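Local coordinates for carboxyl esterase NP (Bacillus subtilis, PDB 4CCW), which catalyses the hydrolysis of carboxylic esters to an alcohol and a carboxylate, as a carboxylesterase of the alpha/beta hydrolase fold, at residues A150-P154 with G272-S276; E264-I268 with Y282-R286. All coordinates share one frame; numbering follows the deposited sequence.

Overall arrangement
Both contacts lie on the same side of the chain's centre, about 9 Å apart between their own centres, and both rest on the mixed sheet of the alpha/beta hydrolase fold. Along the sequence they interlock: strand 146-152 comes first, then strand 263-268, then the histidine loop with helix 275-278, and last helix 280-291. Interaction 1 joins the end of strand 146-152 to the loop that carries the active-site histidine; interaction 2 ties strand 263-268 to helix 280-291. Packing of Val283 against Leu275 and Ser276 connects them directly. The loop bearing His273 and the start of its short helix are held by interaction 1, and the helix that follows is fastened to the sheet by interaction 2.

Interaction 1: residues A150-P154 with G272-S276; sequences AILSP and GHVLS
Ser153 meets His273 where a central strand of the alpha/beta hydrolase fold, 146-152, ends against the loop that carries the histidine, the likely proton acceptor of the active site. Traced outward, both side-chain atoms of the serine, CB and OG, touch segment 272-276. Its CB lies 3.5 Å from ND1 of the His273 ring and also close to the backbone carbonyl oxygen of the same residue. At the tip, OG donates a hydrogen bond to His273 O over 2.7 Å, tilted 20° from the carbonyl plane, while Leu275 CD2 packs against the hydroxyl at 3.4 Å. With OG anti to its own carbonyl carbon (chi1 -54°), the hydroxyl is carried across to the loop. His273 O also accepts a weak hydrogen bond from Leu275 N, closing the inverse gamma turn centred on Val274. Without the hydroxyl, as with an alanine here, the buried His273 O would probably lose this donor, and the turn after His273 would be less firmly tied to the end of the strand.

The strongest polar partner of the imidazole lies outside the two segments: ND1 is hydrogen-bonded to Glu244 OE1, and the ring touches Ser129, of a probable nucleophile elbow, and the bound (2-hydroxyethoxy)acetic acid. That pattern is consistent with a catalytic triad. Next to the polar bond the contact turns apolar. Leu152 and Leu275 cross at about a right angle, and Leu152 also leans on Ile126 and Leu128 of the neighbouring strand; between the two leucines, CG of Leu152 approaches CD1 of Leu275 to 3.9 Å.

Interaction 2: residues E264-I268 with Y282-R286; sequences EAEVI and YVNER
Glu264 and Glu266 hold Arg286 in a salt-bridge network that fastens strand 263-268 to helix 280-291, near the protein surface, with an apolar patch at its inner end. The arginine points two different N-H groups at two different carboxylates. Its NE reaches Glu266 OE1 at 3.0 Å with an N-H...O angle of 166°, approaching from above the carboxylate plane, whereas NH2 meets Glu264 OE1, also at 3.0 Å, nearly along the C-O axis. Both acceptors lie at the edge of the guanidinium and close to its plane, which should fix the rotation of the group. Two waters complete the network: one links Glu264 OE1 to Arg286 NH1, the other Glu266 OE1 to Arg286 NH2.

This is a strand-helix packing of the alpha/beta hydrolase fold: the axes of segments 264-268 and 282-286 run nearly antiparallel (166°) and come within 11.9 Å. Strand 263-268 pairs with strand 236-241, whose Leu237 is touched by Arg286 and whose Leu239 lies against Glu266 and Ile268.

The second oxygen of Glu266 has its own partner. Tyr282 OH donates to Glu266 OE2 over 2.6 Å, and this oxygen accepts through its syn lone pair, on the side of OE1; the tyrosine comes from the opposite direction to the glutamate. Arg286 CB sits over one face of the tyrosine ring, 4.1 Å above its plane and offset toward the rim. Deeper in, the CG1 branch of Ile268, anti to its carbonyl carbon (chi1 -71°), packs 3.8 Å from Tyr282 CE2, and Ile268 CD1 approaches Val283 CG2 at 4.2 Å.

Interaction 1: residues A150-P154 with G272-S276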
ATOM      1  N   ALA A 150       8.418  -7.249  -0.583  1.00 25.28           N
ATOM      2  CA  ALA A 150       8.964  -6.057  -1.204  1.00 24.55           C
ATOM      3  C   ALA A 150       8.242  -4.889  -0.564  1.00 23.69           C
ATOM      4  O   ALA A 150       7.000  -4.798  -0.614  1.00 23.52           O
ATOM      5  CB  ALA A 150       8.736  -6.073  -2.711  1.00 24.80           C
ATOM      6  N   ILE A 151       9.021  -4.022   0.064  1.00 22.48           N
ATOM      7  CA  ILE A 151       8.478  -2.895   0.819  1.00 22.32           C
ATOM      8  C   ILE A 151       8.916  -1.660   0.070  1.00 21.86           C
ATOM      9  O   ILE A 151      10.112  -1.406  -0.066  1.00 21.54           O
ATOM     10  CB  ILE A 151       8.971  -2.928   2.288  1.00 22.44           C
ATOM     11  CG1 ILE A 151       8.374  -4.150   3.005  1.00 23.29           C
ATOM     12  CG2 ILE A 151       8.643  -1.629   3.018  1.00 21.85           C
ATOM     13  CD1 ILE A 151       8.935  -4.412   4.394  1.00 23.87           C
ATOM     14  N   LEU A 152       7.939  -0.918  -0.455  1.00 21.80           N
ATOM     15  CA  LEU A 152       8.223   0.219  -1.324  1.00 22.08           C
ATOM     16  C   LEU A 152       7.856   1.505  -0.615  1.00 21.32           C
ATOM     17  O   LEU A 152       6.701   1.663  -0.218  1.00 21.38           O
ATOM     18  CB  LEU A 152       7.409   0.115  -2.632  1.00 22.99           C
ATOM     19  CG  LEU A 152       7.834  -0.842  -3.767  1.00 24.84           C
ATOM     20  CD1 LEU A 152       8.457  -2.156  -3.323  1.00 24.94           C
ATOM     21  CD2 LEU A 152       6.658  -1.119  -4.699  1.00 25.11           C
ATOM     22  N   SER A 153       8.813   2.429  -0.470  1.00 21.15           N
ATOM     23  CA  SER A 153       8.501   3.760   0.079  1.00 20.99           C
ATOM     24  C   SER A 153       7.566   3.659   1.309  1.00 20.70           C
ATOM     25  O   SER A 153       6.508   4.292   1.337  1.00 20.99           O
ATOM     26  CB  SER A 153       7.803   4.616  -0.983  1.00 21.87           C
ATOM     27  OG  SER A 153       8.576   4.677  -2.171  1.00 22.40           O
ATOM     28  N   PRO A 154       7.948   2.853   2.323  1.00 20.66           N
ATOM     29  CA  PRO A 154       7.008   2.587   3.423  1.00 20.39           C
ATOM     30  C   PRO A 154       6.624   3.823   4.232  1.00 19.93           C
ATOM     31  O   PRO A 154       7.470   4.684   4.480  1.00 20.33           O
ATOM     32  CB  PRO A 154       7.781   1.628   4.322  1.00 20.60           C
ATOM     33  CG  PRO A 154       9.236   1.905   4.023  1.00 20.79           C
ATOM     34  CD  PRO A 154       9.243   2.185   2.541  1.00 20.76           C
ATOM     35  N   GLY A 272      10.360   9.000  -6.956  1.00 27.35           N
ATOM     36  CA  GLY A 272      10.178   9.487  -5.605  1.00 26.06           C
ATOM     37  C   GLY A 272       9.343   8.489  -4.847  1.00 24.61           C
ATOM     38  O   GLY A 272       9.563   7.281  -4.925  1.00 24.93           O
ATOM     39  N   HIS A 273       8.379   9.014  -4.097  1.00 23.99           N
ATOM     40  CA  HIS A 273       7.526   8.199  -3.253  1.00 23.41           C
ATOM     41  C   HIS A 273       6.738   7.152  -4.011  1.00 23.22           C
ATOM     42  O   HIS A 273       6.719   5.984  -3.630  1.00 22.45           O
ATOM     43  CB  HIS A 273       6.585   9.114  -2.465  1.00 23.61           C
ATOM     44  CG  HIS A 273       5.830   8.418  -1.368  1.00 24.26           C
ATOM     45  ND1 HIS A 273       6.443   7.783  -0.344  1.00 23.12           N
ATOM     46  CD2 HIS A 273       4.458   8.274  -1.155  1.00 25.15           C
ATOM     47  CE1 HIS A 273       5.504   7.260   0.472  1.00 23.49           C
ATOM     48  NE2 HIS A 273       4.299   7.567  -0.024  1.00 24.75           N
ATOM     49  N   VAL A 274       6.055   7.554  -5.069  1.00 23.98           N
ATOM     50  CA  VAL A 274       5.157   6.631  -5.760  1.00 24.46           C
ATOM     51  C   VAL A 274       5.932   5.943  -6.883  1.00 25.09           C
ATOM     52  O   VAL A 274       5.586   6.011  -8.078  1.00 26.04           O
ATOM     53  CB  VAL A 274       3.871   7.346  -6.239  1.00 25.95           C
ATOM     54  CG1 VAL A 274       2.789   6.320  -6.563  1.00 26.45           C
ATOM     55  CG2 VAL A 274       3.360   8.288  -5.149  1.00 25.49           C
ATOM     56  N   LEU A 275       7.008   5.269  -6.485  1.00 24.41           N
ATOM     57  CA  LEU A 275       7.990   4.768  -7.432  1.00 25.17           C
ATOM     58  C   LEU A 275       7.473   3.673  -8.383  1.00 26.24           C
ATOM     59  O   LEU A 275       7.961   3.530  -9.506  1.00 26.71           O
ATOM     60  CB  LEU A 275       9.277   4.352  -6.690  1.00 25.01           C
ATOM     61  CG  LEU A 275       9.245   3.347  -5.545  1.00 24.01           C
ATOM     62  CD1 LEU A 275       9.187   1.934  -6.096  1.00 24.06           C
ATOM     63  CD2 LEU A 275      10.496   3.484  -4.683  1.00 23.85           C
ATOM     64  N   SER A 276       6.468   2.925  -7.933  1.00 25.84           N
ATOM     65  CA  SER A 276       5.813   1.902  -8.754  1.00 27.29           C
ATOM     66  C   SER A 276       5.093   2.491  -9.982  1.00 28.35           C
ATOM     67  O   SER A 276       4.924   1.808 -11.005  1.00 29.81           O
ATOM     68  CB  SER A 276       4.824   1.102  -7.890  1.00 26.47           C
ATOM     69  OG  SER A 276       3.834   1.951  -7.326  1.00 27.48           O
TER

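Interaction 2: residues E264-I268 with Y282-R286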
ATOM      1  N   GLU A 264      17.661  -6.574   0.953  1.00 27.70           N
ATOM      2  CA  GLU A 264      18.247  -6.016  -0.253  1.00 27.99           C
ATOM      3  C   GLU A 264      17.576  -4.653  -0.366  1.00 26.14           C
ATOM      4  O   GLU A 264      16.366  -4.565  -0.542  1.00 25.08           O
ATOM      5  CB  GLU A 264      17.977  -6.920  -1.479  1.00 29.35           C
ATOM      6  CG  GLU A 264      18.539  -8.343  -1.342  1.00 31.98           C
ATOM      7  CD  GLU A 264      18.438  -9.174  -2.620  1.00 33.72           C
ATOM      8  OE1 GLU A 264      18.023  -8.654  -3.673  1.00 33.43           O
ATOM      9  OE2 GLU A 264      18.795 -10.367  -2.582  1.00 36.51           O
ATOM     10  N   ALA A 265      18.349  -3.587  -0.199  1.00 25.86           N
ATOM     11  CA  ALA A 265      17.771  -2.249  -0.177  1.00 24.59           C
ATOM     12  C   ALA A 265      18.461  -1.361  -1.194  1.00 25.35           C
ATOM     13  O   ALA A 265      19.671  -1.457  -1.374  1.00 25.94           O
ATOM     14  CB  ALA A 265      17.871  -1.645   1.226  1.00 23.88           C
ATOM     15  N   GLU A 266      17.685  -0.504  -1.863  1.00 25.04           N
ATOM     16  CA  GLU A 266      18.253   0.429  -2.841  1.00 26.43           C
ATOM     17  C   GLU A 266      17.411   1.676  -3.005  1.00 25.33           C
ATOM     18  O   GLU A 266      16.190   1.654  -2.803  1.00 24.31           O
ATOM     19  CB  GLU A 266      18.496  -0.243  -4.207  1.00 28.85           C
ATOM     20  CG  GLU A 266      17.231  -0.659  -4.933  1.00 29.90           C
ATOM     21  CD  GLU A 266      17.517  -1.317  -6.269  1.00 33.27           C
ATOM     22  OE1 GLU A 266      18.065  -2.446  -6.276  1.00 34.48           O
ATOM     23  OE2 GLU A 266      17.217  -0.694  -7.311  1.00 35.15           O
ATOM     24  N   VAL A 267      18.098   2.764  -3.354  1.00 25.76           N
ATOM     25  CA  VAL A 267      17.461   4.027  -3.698  1.00 25.83           C
ATOM     26  C   VAL A 267      17.486   4.124  -5.212  1.00 27.29           C
ATOM     27  O   VAL A 267      18.554   4.128  -5.824  1.00 28.47           O
ATOM     28  CB  VAL A 267      18.185   5.235  -3.084  1.00 25.91           C
ATOM     29  CG1 VAL A 267      17.570   6.540  -3.594  1.00 26.70           C
ATOM     30  CG2 VAL A 267      18.109   5.188  -1.567  1.00 24.81           C
ATOM     31  N   ILE A 268      16.299   4.191  -5.798  1.00 27.39           N
ATOM     32  CA  ILE A 268      16.101   4.143  -7.242  1.00 29.43           C
ATOM     33  C   ILE A 268      16.191   5.524  -7.880  1.00 30.59           C
ATOM     34  O   ILE A 268      15.720   6.505  -7.319  1.00 28.99           O
ATOM     35  CB  ILE A 268      14.743   3.496  -7.567  1.00 29.81           C
ATOM     36  CG1 ILE A 268      14.810   2.005  -7.255  1.00 29.17           C
ATOM     37  CG2 ILE A 268      14.339   3.732  -9.022  1.00 31.82           C
ATOM     38  CD1 ILE A 268      13.456   1.347  -7.151  1.00 30.13           C
ATOM     39  N   TYR A 282      11.278  -0.554 -14.493  1.00 34.76           N
ATOM     40  CA  TYR A 282      12.366  -0.960 -13.609  1.00 33.53           C
ATOM     41  C   TYR A 282      11.826  -1.688 -12.396  1.00 31.41           C
ATOM     42  O   TYR A 282      12.325  -2.745 -12.028  1.00 31.46           O
ATOM     43  CB  TYR A 282      13.219   0.227 -13.135  1.00 33.48           C
ATOM     44  CG  TYR A 282      14.338  -0.236 -12.224  1.00 33.64           C
ATOM     45  CD1 TYR A 282      15.445  -0.903 -12.745  1.00 35.64           C
ATOM     46  CD2 TYR A 282      14.263  -0.059 -10.837  1.00 32.45           C
ATOM     47  CE1 TYR A 282      16.462  -1.361 -11.922  1.00 36.16           C
ATOM     48  CE2 TYR A 282      15.274  -0.516 -10.004  1.00 32.38           C
ATOM     49  CZ  TYR A 282      16.367  -1.158 -10.547  1.00 34.34           C
ATOM     50  OH  TYR A 282      17.366  -1.615  -9.722  1.00 35.19           O
ATOM     51  N   VAL A 283      10.816  -1.095 -11.763  1.00 30.04           N
ATOM     52  CA  VAL A 283      10.276  -1.635 -10.510  1.00 28.45           C
ATOM     53  C   VAL A 283       9.654  -3.019 -10.710  1.00 29.33           C
ATOM     54  O   VAL A 283       9.874  -3.938  -9.897  1.00 29.36           O
ATOM     55  CB  VAL A 283       9.293  -0.645  -9.865  1.00 27.46           C
ATOM     56  CG1 VAL A 283       8.590  -1.281  -8.675  1.00 26.56           C
ATOM     57  CG2 VAL A 283      10.049   0.606  -9.424  1.00 26.85           C
ATOM     58  N   ASN A 284       8.901  -3.173 -11.800  1.00 30.42           N
ATOM     59  CA  ASN A 284       8.312  -4.463 -12.148  1.00 31.96           C
ATOM     60  C   ASN A 284       9.348  -5.585 -12.200  1.00 32.66           C
ATOM     61  O   ASN A 284       9.175  -6.594 -11.536  1.00 32.65           O
ATOM     62  CB  ASN A 284       7.579  -4.403 -13.495  1.00 33.26           C
ATOM     63  CG  ASN A 284       6.302  -3.586 -13.430  1.00 32.98           C
ATOM     64  OD1 ASN A 284       5.905  -3.119 -12.367  1.00 31.29           O
ATOM     65  ND2 ASN A 284       5.653  -3.410 -14.581  1.00 34.10           N
ATOM     66  N   GLU A 285      10.413  -5.392 -12.987  1.00 34.23           N
ATOM     67  CA  GLU A 285      11.476  -6.403 -13.150  1.00 35.61           C
ATOM     68  C   GLU A 285      12.246  -6.637 -11.854  1.00 34.69           C
ATOM     69  O   GLU A 285      12.591  -7.781 -11.522  1.00 34.86           O
ATOM     70  CB  GLU A 285      12.460  -5.997 -14.261  1.00 37.66           C
ATOM     71  CG  GLU A 285      13.551  -7.028 -14.558  1.00 40.07           C
ATOM     72  CD  GLU A 285      14.734  -7.011 -13.583  1.00 39.88           C
ATOM     73  OE1 GLU A 285      15.007  -5.970 -12.956  1.00 39.82           O
ATOM     74  OE2 GLU A 285      15.420  -8.055 -13.461  1.00 42.91           O
ATOM     75  N   ARG A 286      12.531  -5.550 -11.142  1.00 33.28           N
ATOM     76  CA  ARG A 286      13.336  -5.615  -9.925  1.00 32.69           C
ATOM     77  C   ARG A 286      12.653  -6.485  -8.877  1.00 32.22           C
ATOM     78  O   ARG A 286      13.291  -7.316  -8.252  1.00 32.49           O
ATOM     79  CB  ARG A 286      13.606  -4.208  -9.369  1.00 31.42           C
ATOM     80  CG  ARG A 286      14.426  -4.183  -8.080  1.00 31.56           C
ATOM     81  CD  ARG A 286      15.835  -4.699  -8.318  1.00 33.32           C
ATOM     82  NE  ARG A 286      16.639  -4.935  -7.111  1.00 33.60           N
ATOM     83  CZ  ARG A 286      16.829  -6.129  -6.539  1.00 34.30           C
ATOM     84  NH1 ARG A 286      16.243  -7.219  -7.028  1.00 34.61           N
ATOM     85  NH2 ARG A 286      17.608  -6.237  -5.465  1.00 34.25           N
TER
HETATM   86  O   HOH W   1      17.157  -9.826  -6.001  1.00 32.30           O
HETATM   87  O   HOH W   2      18.227  -4.122  -3.876  1.00 50.31           O